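PDB 1JYK: CTP:phosphocholine Cytidylyltransferase from Streptococcus pneumoniae, which catalyses the transfer of a cytidylyl group from CTP to phosphocholine, yielding CDP-choline and pyrophosphate. Local coordinates for residues K56-Y61 against D127-K132; Q62-K67 against E90-R95; A33-R38 against V78-E83. One frame throughout, in Å; residues are numbered along the deposited sequence.

Overall arrangement
The first segment met from the N terminus, 33-38, follows strand 27-32, and interaction 3 joins it to 78-83 at the end of the neighbouring parallel strand 74-78. Before that loop is closed, the chain passes through 56-61, which leads from strand 56-57 into helix 58-68, and 62-67 on the same helix, so interactions 1 and 2 both cross interaction 3. Interaction 2 closes its loop at 90-95, at the end of helix 87-92, and is nested inside the longer loop that interaction 1 closes at 127-132. Salt bridges connect interaction 1 with each of the others, whereas interactions 2 and 3 stay about 7 Å apart at their nearest atoms.

Interaction 1 of 3, residues K56-Y61 against D127-K132; sequences KPLIEY and DNYLFK
Asn128 O is gripped by a water that also donates to Leu58 O, at 2.9 Å from Asn128 O and 2.7 Å from Leu58 O; Gln62 NE2 adds a weak hydrogen bond to Asn128 O. No direct hydrogen bond joins 56-61 to 127-132, so this water supplies the polar link between a first-turn helix carbonyl and strand 128-130. The apolar link is aromatic. The edge of Tyr129 is directed at the face of Tyr61 in a T-shaped pair, with centroids 5.0 Å apart and planes at 73°. Tyr129 CE2 stands 3.6 Å above the Tyr61 plane and over the ring centre, which explains why CE2 is nearly equidistant from all six ring carbons. The torsion of Tyr129 accounts for this reach: CG lies anti to the backbone N (chi1 178°), carrying the ring across to the helix. On the other edge, CE1 of Tyr129 sits over the face of Phe131, so the ring lies edge-on between two aromatic faces. Lys56 CD covers the opposite face of Tyr61, toward the rim. Leu58 completes the packing, its CD2 lying 4.1 Å from Tyr129 CD2 near the ring plane. The two phenol oxygens share a second water, 2.9 Å from Tyr129 OH but only weakly bound to Tyr61 OH, whose stronger partner is Val53 O. Helix 240-250 packs on Tyr129 through Leu246 and Leu250. Asp127 turns away from the helix, and its OD2 forms salt bridges with Arg38 and Lys48. The contact thus seats the first turn of helix 58-68 against the two-stranded antiparallel sheet of 128-130 and 234-236, just after central strand 121-125, in the alpha/beta fold of nucleotidyltransferases.

Interaction 2 of 3, residues Q62-K67 against E90-R95; sequences QIEFLK and EKYGVR
Glu64 OE1 accepts from Tyr92 OH at 2.7 Å through its anti lone pair, with the carboxylate and ring planes 45° apart. The same oxygen forms a salt bridge with Lys56 NZ, so Glu64 OE1 has two donors, and its charge would probably be steadied by the lysine. Lys67 NZ donates 2.8 Å to Tyr92 O, the carbonyl of the last residue of helix 87-92. The nitrogen approaches tilted 29° from the carbonyl plane, and the bend in the Lys67 chain at chi3 brings it there. Beyond this carbonyl the chain leaves the helix at Gly93, which has positive phi. Helix 58-68 belongs to the crossover between parallel strands 27-32 and 74-78, and helix 87-92 to the next one, between 74-78 and 95-98, as in Rossmann-like folds; this contact packs the two connections together. Between the polar bonds, Ile63 CG2 makes a CH-pi contact 3.6 Å from the Tyr92 ring centroid, 21° off the normal. Lys91 CG occupies the opposite face, while Lys91 NZ is satisfied by a salt bridge with Glu60 OE2. Deeper in, Ile63 CD1 meets Val94 CG1 at 4.2 Å, and Val94 rests on Ile74 and Ile76.

Interaction 3 of 3, residues A33-R38 against V78-E83; sequences AGLGTR and VGYLKE
The backbones of Ala33 and Val78 run close together, with CA atoms 4.0 Å apart, and a nearly straight hydrogen bond from Tyr80 N to Ala33 O (3.0 Å, N-H...O angle 171°) joins the loops just beyond the ends of their strands. Gly79, without a side chain, lies at this point of close approach: its N is 3.5 Å from Ala33 CA. It also opens the type II beta turn running to Lys82. Ala33 packs its methyl directly on backbone, CB being 3.5 Å from Val78 C. Tyr80 contributes the largest share of the contact. A chi1 of 178° turns its ring away from its own backbone N and alongside the backbone of Gly34 and Leu35, and Tyr80 CB rests 3.6 Å from Gly34 O. The Leu35 side chain crosses that of Tyr80 at about a right angle, its CD2 methyl meeting Tyr80 CD2 obliquely at 3.4 Å. Leu81, the next residue in the turn, sets its CG 3.6 Å above the ring plane and over its centre. The far end of the ring is fixed as well, since Tyr80 OH is hydrogen-bonded to Thr43 O, while Tyr102 packs against both Leu35 and Tyr80. The glycine-rich sequence Gly34-Leu35-Gly36-Thr37-Arg38, directly after the first strand of the sheet, matches the signature loop with which nucleotidyltransferases of this family bind the nucleoside triphosphate, and it probably does so here.

Interaction 1 of 3, residues K56-Y61 against D127-K132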
# COMPACT_ATOMS: atom_id res chain seq x y z
N LYS A 56 4.44 -1.74 -19.54
CA LYS A 56 3.36 -2.43 -18.84
C LYS A 56 2.93 -1.62 -17.61
O LYS A 56 3.76 -1.22 -16.81
CB LYS A 56 3.84 -3.82 -18.41
CG LYS A 56 2.81 -4.66 -17.68
CD LYS A 56 3.30 -6.10 -17.55
CE LYS A 56 2.31 -6.96 -16.78
NZ LYS A 56 1.10 -7.22 -17.58
N PRO A 57 1.61 -1.35 -17.47
CA PRO A 57 1.13 -0.58 -16.31
C PRO A 57 1.64 -1.17 -15.00
O PRO A 57 1.59 -2.38 -14.80
CB PRO A 57 -0.39 -0.66 -16.43
CG PRO A 57 -0.64 -0.86 -17.89
CD PRO A 57 0.51 -1.73 -18.37
N LEU A 58 2.12 -0.30 -14.12
CA LEU A 58 2.65 -0.73 -12.82
C LEU A 58 1.77 -1.71 -12.06
O LEU A 58 2.25 -2.72 -11.56
CB LEU A 58 2.90 0.49 -11.93
CG LEU A 58 4.19 1.28 -12.14
CD1 LEU A 58 4.15 2.52 -11.26
CD2 LEU A 58 5.39 0.43 -11.80
N ILE A 59 0.48 -1.40 -11.96
CA ILE A 59 -0.43 -2.25 -11.20
C ILE A 59 -0.55 -3.67 -11.75
O ILE A 59 -0.83 -4.61 -10.99
CB ILE A 59 -1.84 -1.60 -11.11
CG1 ILE A 59 -2.64 -2.25 -9.98
CG2 ILE A 59 -2.57 -1.71 -12.44
CD1 ILE A 59 -3.83 -1.42 -9.52
N GLU A 60 -0.33 -3.86 -13.05
CA GLU A 60 -0.41 -5.19 -13.63
C GLU A 60 0.68 -6.12 -13.08
O GLU A 60 0.44 -7.30 -12.87
CB GLU A 60 -0.33 -5.11 -15.16
CG GLU A 60 -1.62 -4.59 -15.78
CD GLU A 60 -1.64 -4.69 -17.30
OE1 GLU A 60 -0.70 -5.24 -17.90
OE2 GLU A 60 -2.63 -4.20 -17.90
N TYR A 61 1.87 -5.58 -12.85
CA TYR A 61 2.94 -6.39 -12.29
C TYR A 61 2.52 -6.91 -10.92
O TYR A 61 2.76 -8.06 -10.57
CB TYR A 61 4.22 -5.57 -12.13
CG TYR A 61 4.91 -5.21 -13.43
CD1 TYR A 61 4.75 -3.95 -14.00
CD2 TYR A 61 5.76 -6.12 -14.06
CE1 TYR A 61 5.42 -3.59 -15.16
CE2 TYR A 61 6.44 -5.77 -15.24
CZ TYR A 61 6.26 -4.51 -15.78
OH TYR A 61 6.93 -4.15 -16.92
N ASP A 127 2.12 2.75 -6.49
CA ASP A 127 3.24 3.43 -7.14
C ASP A 127 4.62 2.83 -6.85
O ASP A 127 5.62 3.55 -6.80
CB ASP A 127 3.25 4.91 -6.78
CG ASP A 127 3.06 5.16 -5.30
OD1 ASP A 127 3.29 4.22 -4.51
OD2 ASP A 127 2.69 6.29 -4.95
N ASN A 128 4.67 1.52 -6.66
CA ASN A 128 5.92 0.83 -6.40
C ASN A 128 6.09 -0.27 -7.43
O ASN A 128 5.11 -0.87 -7.87
CB ASN A 128 5.91 0.19 -5.02
CG ASN A 128 6.09 1.20 -3.90
OD1 ASN A 128 6.71 2.25 -4.10
ND2 ASN A 128 5.54 0.90 -2.73
N TYR A 129 7.33 -0.52 -7.82
CA TYR A 129 7.60 -1.61 -8.75
C TYR A 129 8.23 -2.71 -7.89
O TYR A 129 9.22 -2.47 -7.20
CB TYR A 129 8.59 -1.17 -9.83
CG TYR A 129 8.94 -2.29 -10.78
CD1 TYR A 129 10.09 -3.07 -10.58
CD2 TYR A 129 8.11 -2.59 -11.86
CE1 TYR A 129 10.40 -4.12 -11.44
CE2 TYR A 129 8.42 -3.64 -12.72
CZ TYR A 129 9.56 -4.39 -12.51
OH TYR A 129 9.86 -5.42 -13.38
N LEU A 130 7.64 -3.89 -7.92
CA LEU A 130 8.14 -5.01 -7.12
C LEU A 130 9.10 -5.90 -7.91
O LEU A 130 8.68 -6.57 -8.85
CB LEU A 130 6.97 -5.84 -6.58
CG LEU A 130 5.83 -5.02 -5.96
CD1 LEU A 130 4.66 -5.91 -5.64
CD2 LEU A 130 6.32 -4.33 -4.71
N PHE A 131 10.37 -5.90 -7.53
CA PHE A 131 11.36 -6.73 -8.21
C PHE A 131 11.26 -8.19 -7.79
O PHE A 131 11.70 -9.08 -8.51
CB PHE A 131 12.77 -6.22 -7.92
CG PHE A 131 13.22 -5.13 -8.84
CD1 PHE A 131 13.78 -5.43 -10.08
CD2 PHE A 131 13.07 -3.79 -8.49
CE1 PHE A 131 14.18 -4.42 -10.96
CE2 PHE A 131 13.46 -2.78 -9.35
CZ PHE A 131 14.02 -3.09 -10.59
N LYS A 132 10.67 -8.44 -6.62
CA LYS A 132 10.52 -9.80 -6.12
C LYS A 132 9.11 -10.05 -5.62
O LYS A 132 8.47 -9.13 -5.11
CB LYS A 132 11.52 -10.04 -4.99
CG LYS A 132 12.98 -10.03 -5.43
CD LYS A 132 13.70 -11.30 -5.02
CE LYS A 132 14.28 -11.19 -3.62
NZ LYS A 132 14.85 -12.48 -3.13
O HOH W 1 4.46 -2.60 -10.04
O HOH W 2 9.80 -5.72 -16.24

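Interaction 2 of 3, residues Q62-K67 against E90-R95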
# COMPACT_ATOMS: atom_id res chain seq x y z
N GLN A 62 1.88 -6.04 -10.14
CA GLN A 62 1.43 -6.39 -8.79
C GLN A 62 0.30 -7.42 -8.83
O GLN A 62 0.35 -8.42 -8.12
CB GLN A 62 0.97 -5.14 -8.04
CG GLN A 62 2.03 -4.04 -7.96
CD GLN A 62 1.50 -2.77 -7.28
OE1 GLN A 62 0.30 -2.49 -7.30
NE2 GLN A 62 2.41 -2.01 -6.68
N ILE A 63 -0.72 -7.16 -9.65
CA ILE A 63 -1.86 -8.06 -9.78
C ILE A 63 -1.41 -9.47 -10.20
O ILE A 63 -1.89 -10.48 -9.66
CB ILE A 63 -2.89 -7.52 -10.82
CG1 ILE A 63 -3.64 -6.32 -10.24
CG2 ILE A 63 -3.90 -8.60 -11.18
CD1 ILE A 63 -4.37 -5.49 -11.29
N GLU A 64 -0.48 -9.55 -11.15
CA GLU A 64 0.01 -10.84 -11.62
C GLU A 64 0.79 -11.59 -10.54
O GLU A 64 0.67 -12.81 -10.42
CB GLU A 64 0.84 -10.65 -12.89
CG GLU A 64 -0.06 -10.45 -14.10
CD GLU A 64 0.68 -10.03 -15.36
OE1 GLU A 64 0.07 -9.31 -16.18
OE2 GLU A 64 1.85 -10.41 -15.53
N PHE A 65 1.57 -10.86 -9.74
CA PHE A 65 2.34 -11.47 -8.66
C PHE A 65 1.35 -12.10 -7.68
O PHE A 65 1.54 -13.22 -7.22
CB PHE A 65 3.16 -10.41 -7.91
CG PHE A 65 4.58 -10.28 -8.39
CD1 PHE A 65 5.39 -9.25 -7.92
CD2 PHE A 65 5.11 -11.19 -9.31
CE1 PHE A 65 6.70 -9.12 -8.35
CE2 PHE A 65 6.43 -11.06 -9.74
CZ PHE A 65 7.22 -10.03 -9.26
N LEU A 66 0.29 -11.35 -7.38
CA LEU A 66 -0.73 -11.81 -6.45
C LEU A 66 -1.45 -13.07 -6.92
O LEU A 66 -1.56 -14.04 -6.18
CB LEU A 66 -1.76 -10.70 -6.24
CG LEU A 66 -1.31 -9.54 -5.35
CD1 LEU A 66 -2.17 -8.31 -5.64
CD2 LEU A 66 -1.41 -9.96 -3.89
N LYS A 67 -1.93 -13.05 -8.16
CA LYS A 67 -2.65 -14.19 -8.71
C LYS A 67 -1.74 -15.41 -8.86
O LYS A 67 -2.20 -16.54 -8.75
CB LYS A 67 -3.28 -13.81 -10.05
CG LYS A 67 -4.18 -12.59 -9.92
CD LYS A 67 -5.23 -12.54 -11.01
CE LYS A 67 -6.41 -13.41 -10.65
NZ LYS A 67 -7.24 -13.61 -11.85
N GLU A 90 -12.33 -7.39 -16.40
CA GLU A 90 -12.40 -8.58 -17.24
C GLU A 90 -11.01 -9.18 -17.49
O GLU A 90 -10.87 -10.37 -17.79
CB GLU A 90 -13.10 -8.25 -18.56
CG GLU A 90 -14.60 -8.55 -18.52
CD GLU A 90 -15.37 -8.05 -19.74
OE1 GLU A 90 -14.73 -7.75 -20.76
OE2 GLU A 90 -16.61 -7.96 -19.66
N LYS A 91 -9.97 -8.37 -17.35
CA LYS A 91 -8.63 -8.87 -17.57
C LYS A 91 -8.11 -9.72 -16.41
O LYS A 91 -7.42 -10.71 -16.63
CB LYS A 91 -7.65 -7.72 -17.81
CG LYS A 91 -6.24 -8.18 -18.16
CD LYS A 91 -5.41 -7.03 -18.70
CE LYS A 91 -3.97 -7.45 -18.89
NZ LYS A 91 -3.25 -6.54 -19.82
N TYR A 92 -8.47 -9.34 -15.18
CA TYR A 92 -7.99 -10.06 -14.00
C TYR A 92 -9.05 -10.49 -12.99
O TYR A 92 -8.74 -11.26 -12.07
CB TYR A 92 -6.95 -9.22 -13.25
CG TYR A 92 -5.72 -8.89 -14.06
CD1 TYR A 92 -5.47 -7.59 -14.47
CD2 TYR A 92 -4.78 -9.88 -14.37
CE1 TYR A 92 -4.32 -7.26 -15.16
CE2 TYR A 92 -3.62 -9.56 -15.07
CZ TYR A 92 -3.40 -8.25 -15.45
OH TYR A 92 -2.24 -7.90 -16.10
N GLY A 93 -10.27 -9.99 -13.13
CA GLY A 93 -11.32 -10.36 -12.19
C GLY A 93 -11.26 -9.53 -10.92
O GLY A 93 -11.80 -9.92 -9.88
N VAL A 94 -10.61 -8.37 -10.98
CA VAL A 94 -10.50 -7.50 -9.81
C VAL A 94 -11.79 -6.72 -9.58
O VAL A 94 -12.63 -6.60 -10.48
CB VAL A 94 -9.35 -6.48 -9.95
CG1 VAL A 94 -8.04 -7.22 -10.20
CG2 VAL A 94 -9.65 -5.50 -11.08
N ARG A 95 -11.95 -6.20 -8.37
CA ARG A 95 -13.11 -5.39 -8.04
C ARG A 95 -12.61 -3.96 -7.90
O ARG A 95 -11.55 -3.72 -7.33
CB ARG A 95 -13.73 -5.85 -6.72
CG ARG A 95 -14.65 -7.06 -6.83
CD ARG A 95 -15.44 -7.24 -5.54
NE ARG A 95 -14.60 -7.71 -4.44
CZ ARG A 95 -15.01 -7.83 -3.18
NH1 ARG A 95 -16.26 -7.52 -2.86
NH2 ARG A 95 -14.18 -8.27 -2.24

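Interaction 3 of 3, residues A33-R38 against V78-E83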
# COMPACT_ATOMS: atom_id res chain seq x y z
N ALA A 33 -6.12 5.46 -5.88
CA ALA A 33 -7.05 6.56 -6.13
C ALA A 33 -6.44 7.97 -6.21
O ALA A 33 -7.02 8.85 -6.85
CB ALA A 33 -8.14 6.55 -5.07
N GLY A 34 -5.29 8.16 -5.59
CA GLY A 34 -4.65 9.47 -5.55
C GLY A 34 -4.23 10.15 -6.84
O GLY A 34 -4.12 9.53 -7.90
N LEU A 35 -3.97 11.45 -6.74
CA LEU A 35 -3.56 12.27 -7.88
C LEU A 35 -2.12 12.03 -8.36
O LEU A 35 -1.81 12.29 -9.53
CB LEU A 35 -3.75 13.75 -7.54
CG LEU A 35 -5.19 14.20 -7.28
CD1 LEU A 35 -5.20 15.48 -6.47
CD2 LEU A 35 -5.90 14.41 -8.60
N GLY A 36 -1.24 11.56 -7.48
CA GLY A 36 0.14 11.32 -7.88
C GLY A 36 0.82 12.56 -8.44
O GLY A 36 1.67 12.48 -9.33
N THR A 37 0.44 13.72 -7.91
CA THR A 37 0.99 15.00 -8.34
C THR A 37 2.52 15.04 -8.41
O THR A 37 3.08 15.62 -9.34
CB THR A 37 0.52 16.12 -7.39
OG1 THR A 37 -0.91 16.11 -7.33
CG2 THR A 37 1.01 17.47 -7.89
N ARG A 38 3.18 14.44 -7.42
CA ARG A 38 4.64 14.43 -7.37
C ARG A 38 5.29 13.70 -8.56
O ARG A 38 6.48 13.86 -8.81
CB ARG A 38 5.11 13.78 -6.06
CG ARG A 38 4.92 12.27 -6.03
CD ARG A 38 5.61 11.62 -4.84
NE ARG A 38 5.41 10.17 -4.73
CZ ARG A 38 4.70 9.39 -5.55
NH1 ARG A 38 4.07 9.89 -6.61
NH2 ARG A 38 4.62 8.09 -5.31
N VAL A 78 -10.02 3.16 -6.60
CA VAL A 78 -9.77 4.10 -7.70
C VAL A 78 -10.44 5.44 -7.44
O VAL A 78 -11.37 5.53 -6.62
CB VAL A 78 -10.28 3.52 -9.06
CG1 VAL A 78 -9.61 2.18 -9.35
CG2 VAL A 78 -11.80 3.36 -9.04
N GLY A 79 -9.97 6.47 -8.13
CA GLY A 79 -10.54 7.80 -7.97
C GLY A 79 -10.17 8.65 -9.16
O GLY A 79 -10.97 8.83 -10.09
N TYR A 80 -8.95 9.17 -9.14
CA TYR A 80 -8.42 10.01 -10.21
C TYR A 80 -8.34 9.19 -11.51
O TYR A 80 -7.70 8.14 -11.54
CB TYR A 80 -7.03 10.50 -9.81
CG TYR A 80 -6.34 11.35 -10.85
CD1 TYR A 80 -5.11 10.97 -11.38
CD2 TYR A 80 -6.92 12.54 -11.30
CE1 TYR A 80 -4.46 11.76 -12.33
CE2 TYR A 80 -6.28 13.33 -12.24
CZ TYR A 80 -5.05 12.93 -12.76
OH TYR A 80 -4.42 13.71 -13.70
N LEU A 81 -8.99 9.68 -12.57
CA LEU A 81 -9.01 9.00 -13.88
C LEU A 81 -9.40 7.52 -13.77
O LEU A 81 -8.88 6.67 -14.51
CB LEU A 81 -7.64 9.14 -14.57
CG LEU A 81 -7.09 10.57 -14.74
CD1 LEU A 81 -5.69 10.52 -15.34
CD2 LEU A 81 -8.03 11.36 -15.64
N LYS A 82 -10.34 7.23 -12.88
CA LYS A 82 -10.79 5.86 -12.64
C LYS A 82 -11.25 5.06 -13.86
O LYS A 82 -11.12 3.83 -13.88
CB LYS A 82 -11.89 5.85 -11.58
CG LYS A 82 -13.19 6.45 -12.04
CD LYS A 82 -14.23 6.39 -10.93
CE LYS A 82 -15.58 6.85 -11.42
NZ LYS A 82 -15.52 8.26 -11.87
N GLU A 83 -11.77 5.74 -14.88
CA GLU A 83 -12.26 5.04 -16.06
C GLU A 83 -11.16 4.26 -16.80
O GLU A 83 -11.45 3.35 -17.57
CB GLU A 83 -12.95 6.02 -17.02
CG GLU A 83 -12.05 7.13 -17.56
CD GLU A 83 -11.87 8.30 -16.59
OE1 GLU A 83 -12.61 8.37 -15.58
OE2 GLU A 83 -10.98 9.14 -16.84